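Local coordinates for protein rifamycin polyketide synthase (Amycolatopsis mediterranei, PDB 4LN9) that probably dehydrates the beta-hydroxyacyl polyketide intermediate, through the dehydratase domain of the terminal module of the rifamycin synthase, at residues F165-W170 with L280-V284. Residues are numbered along the deposited sequence; the frame is centred on the assembly and turned at random.
Sequences FDFAAW and LRVRV
In this double hotdog fold, the loop linking strands 146-154 and 176-178 runs over the outer side of strand 279-285, and three of its aromatic rings, Phe165, Phe167 and Trp170, settle against Arg281 and Arg283. Trp170 and Arg281 carry much of the contact. The arginine chain, extended from CG to NE, runs antiparallel to the Trp170 side chain, along one face of the indole, and Arg281 CD sits almost squarely over the five-membered ring of Trp170, 3.7 Å from its centroid. Its guanidinium continues along the same face with the planes only 22° apart, an off-centre cation-pi stack. The far end of the indole meets the strand backbone edge-on, Trp170 CH2 lying 3.6 Å from Val282 O.

Past the indole, Arg281 NH1 donates to Phe167 O at 3.0 Å; the oxygen lies in the guanidinium plane, but the bond is bent, with 132° at the hydrogen. A water takes a second hydrogen bond from Arg281 NH1 and gives one to Ala168 O, so Arg281 NH1 holds the type I turn Asp166-Ala169 at two successive carbonyls, one directly and one through the water. Glu299 pairs with Arg281 NH2 and Glu218 accepts from Trp170 NE1, which should hold both stacked groups in place.

Phe167 turns its edge to the strand, CE1 3.7 Å from Arg283 N, while Phe165 CD2 lies over the centre of one Phe167 face. With CG anti to the backbone N (chi1 -178°), Phe165 extends toward the strand and crosses Arg283 at about a right angle, with Arg283 CD over one face of the ring in a CH-pi contact, 3.9 Å from the Phe165 ring centroid. Arg283 NE is salt-bridged to Glu214.

Val282 points the other way, onto Ala242 of helix 236-251. Strand 279-285 thus shows the two-sided packing of a hotdog fold: one face on the central helix, the other covered here by aromatic rings of the loop, interleaved with the strand's own arginines.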
loop_
_atom_site.group_PDB
_atom_site.type_symbol
_atom_site.label_atom_id
_atom_site.label_comp_id
_atom_site.label_asym_id
_atom_site.label_seq_id
_atom_site.Cartn_x
_atom_site.Cartn_y
_atom_site.Cartn_z
ATOM N N PHE A 165 -31.816 24.338 -6.674
ATOM C CA PHE A 165 -32.107 25.717 -6.296
ATOM C C PHE A 165 -31.778 26.678 -7.438
ATOM O O PHE A 165 -30.880 26.419 -8.239
ATOM C CB PHE A 165 -31.307 26.090 -5.045
ATOM C CG PHE A 165 -31.574 27.480 -4.543
ATOM C CD1 PHE A 165 -32.702 27.754 -3.784
ATOM C CD2 PHE A 165 -30.729 28.527 -4.878
ATOM C CE1 PHE A 165 -32.966 29.038 -3.345
ATOM C CE2 PHE A 165 -30.986 29.813 -4.440
ATOM C CZ PHE A 165 -32.105 30.069 -3.670
ATOM N N ASP A 166 -32.540 27.762 -7.537
ATOM C CA ASP A 166 -32.332 28.758 -8.582
ATOM C C ASP A 166 -31.194 29.715 -8.230
ATOM O O ASP A 166 -31.429 30.806 -7.708
ATOM C CB ASP A 166 -33.620 29.547 -8.823
ATOM C CG ASP A 166 -33.539 30.435 -10.045
ATOM O OD1 ASP A 166 -32.520 30.368 -10.765
ATOM O OD2 ASP A 166 -34.505 31.183 -10.300
ATOM N N PHE A 167 -29.969 29.326 -8.566
ATOM C CA PHE A 167 -28.796 30.124 -8.225
ATOM C C PHE A 167 -28.624 31.296 -9.191
ATOM O O PHE A 167 -27.824 32.201 -8.948
ATOM C CB PHE A 167 -27.536 29.250 -8.208
ATOM C CG PHE A 167 -27.388 28.420 -6.960
ATOM C CD1 PHE A 167 -26.870 28.973 -5.800
ATOM C CD2 PHE A 167 -27.749 27.080 -6.953
ATOM C CE1 PHE A 167 -26.723 28.211 -4.655
ATOM C CE2 PHE A 167 -27.588 26.308 -5.816
ATOM C CZ PHE A 167 -27.093 26.879 -4.660
ATOM N N ALA A 168 -29.419 31.300 -10.261
ATOM C CA ALA A 168 -29.380 32.377 -11.251
ATOM C C ALA A 168 -29.979 33.686 -10.738
ATOM O O ALA A 168 -29.637 34.764 -11.222
ATOM C CB ALA A 168 -30.067 31.945 -12.538
ATOM N N ALA A 169 -30.948 33.582 -9.833
ATOM C CA ALA A 169 -31.543 34.768 -9.226
ATOM C C ALA A 169 -30.794 35.129 -7.949
ATOM O O ALA A 169 -31.052 34.552 -6.893
ATOM C CB ALA A 169 -33.015 34.520 -8.920
ATOM N N TRP A 170 -29.781 35.979 -8.069
ATOM C CA TRP A 170 -28.726 36.027 -7.061
ATOM C C TRP A 170 -28.281 37.439 -6.789
ATOM O O TRP A 170 -28.019 38.195 -7.723
ATOM C CB TRP A 170 -27.543 35.184 -7.517
ATOM C CG TRP A 170 -26.518 34.959 -6.438
ATOM C CD1 TRP A 170 -25.361 35.693 -6.202
ATOM C CD2 TRP A 170 -26.531 33.922 -5.399
ATOM N NE1 TRP A 170 -24.689 35.202 -5.113
ATOM C CE2 TRP A 170 -25.344 34.148 -4.579
ATOM C CE3 TRP A 170 -27.403 32.901 -5.051
ATOM C CZ2 TRP A 170 -25.035 33.340 -3.497
ATOM C CZ3 TRP A 170 -27.090 32.104 -3.948
ATOM C CH2 TRP A 170 -25.928 32.311 -3.199
ATOM N N LEU A 280 -17.536 29.672 -5.258
ATOM C CA LEU A 280 -18.838 29.008 -5.199
ATOM C C LEU A 280 -19.949 29.995 -4.867
ATOM O O LEU A 280 -19.728 30.957 -4.132
ATOM C CB LEU A 280 -18.829 27.890 -4.156
ATOM C CG LEU A 280 -17.890 26.694 -4.327
ATOM C CD1 LEU A 280 -18.035 25.769 -3.124
ATOM C CD2 LEU A 280 -18.170 25.945 -5.623
ATOM N N ARG A 281 -21.159 29.698 -5.328
ATOM C CA ARG A 281 -22.374 30.173 -4.676
ATOM C C ARG A 281 -23.025 29.005 -3.949
ATOM O O ARG A 281 -23.128 27.909 -4.499
ATOM C CB ARG A 281 -23.353 30.720 -5.718
ATOM C CG ARG A 281 -22.826 31.879 -6.547
ATOM C CD ARG A 281 -23.865 32.314 -7.570
ATOM N NE ARG A 281 -23.276 33.120 -8.635
ATOM C CZ ARG A 281 -23.953 33.624 -9.663
ATOM N NH1 ARG A 281 -25.249 33.373 -9.803
ATOM N NH2 ARG A 281 -23.319 34.344 -10.580
ATOM N N VAL A 282 -23.409 29.226 -2.697
ATOM C CA VAL A 282 -23.865 28.139 -1.838
ATOM C C VAL A 282 -25.208 28.448 -1.175
ATOM O O VAL A 282 -25.523 29.608 -0.901
ATOM C CB VAL A 282 -22.818 27.790 -0.760
ATOM C CG1 VAL A 282 -21.432 27.688 -1.378
ATOM C CG2 VAL A 282 -22.833 28.831 0.350
ATOM N N ARG A 283 -26.054 27.424 -1.075
ATOM C CA ARG A 283 -27.225 27.460 -0.194
ATOM C C ARG A 283 -27.094 26.403 0.898
ATOM O O ARG A 283 -26.911 25.221 0.608
ATOM C CB ARG A 283 -28.515 27.216 -0.990
ATOM C CG ARG A 283 -29.756 27.055 -0.119
ATOM C CD ARG A 283 -30.971 26.645 -0.938
ATOM N NE ARG A 283 -32.186 26.562 -0.128
ATOM C CZ ARG A 283 -32.617 25.452 0.464
ATOM N NH1 ARG A 283 -31.913 24.332 0.366
ATOM N NH2 ARG A 283 -33.757 25.455 1.142
ATOM N N VAL A 284 -27.171 26.837 2.152
ATOM C CA VAL A 284 -27.133 25.912 3.279
ATOM C C VAL A 284 -28.446 25.946 4.055
ATOM O O VAL A 284 -28.950 27.019 4.386
ATOM C CB VAL A 284 -25.956 26.219 4.228
ATOM C CG1 VAL A 284 -25.969 25.266 5.414
ATOM C CG2 VAL A 284 -24.635 26.118 3.480
HETATM O O HOH W 1 -26.853 35.218 -11.219
#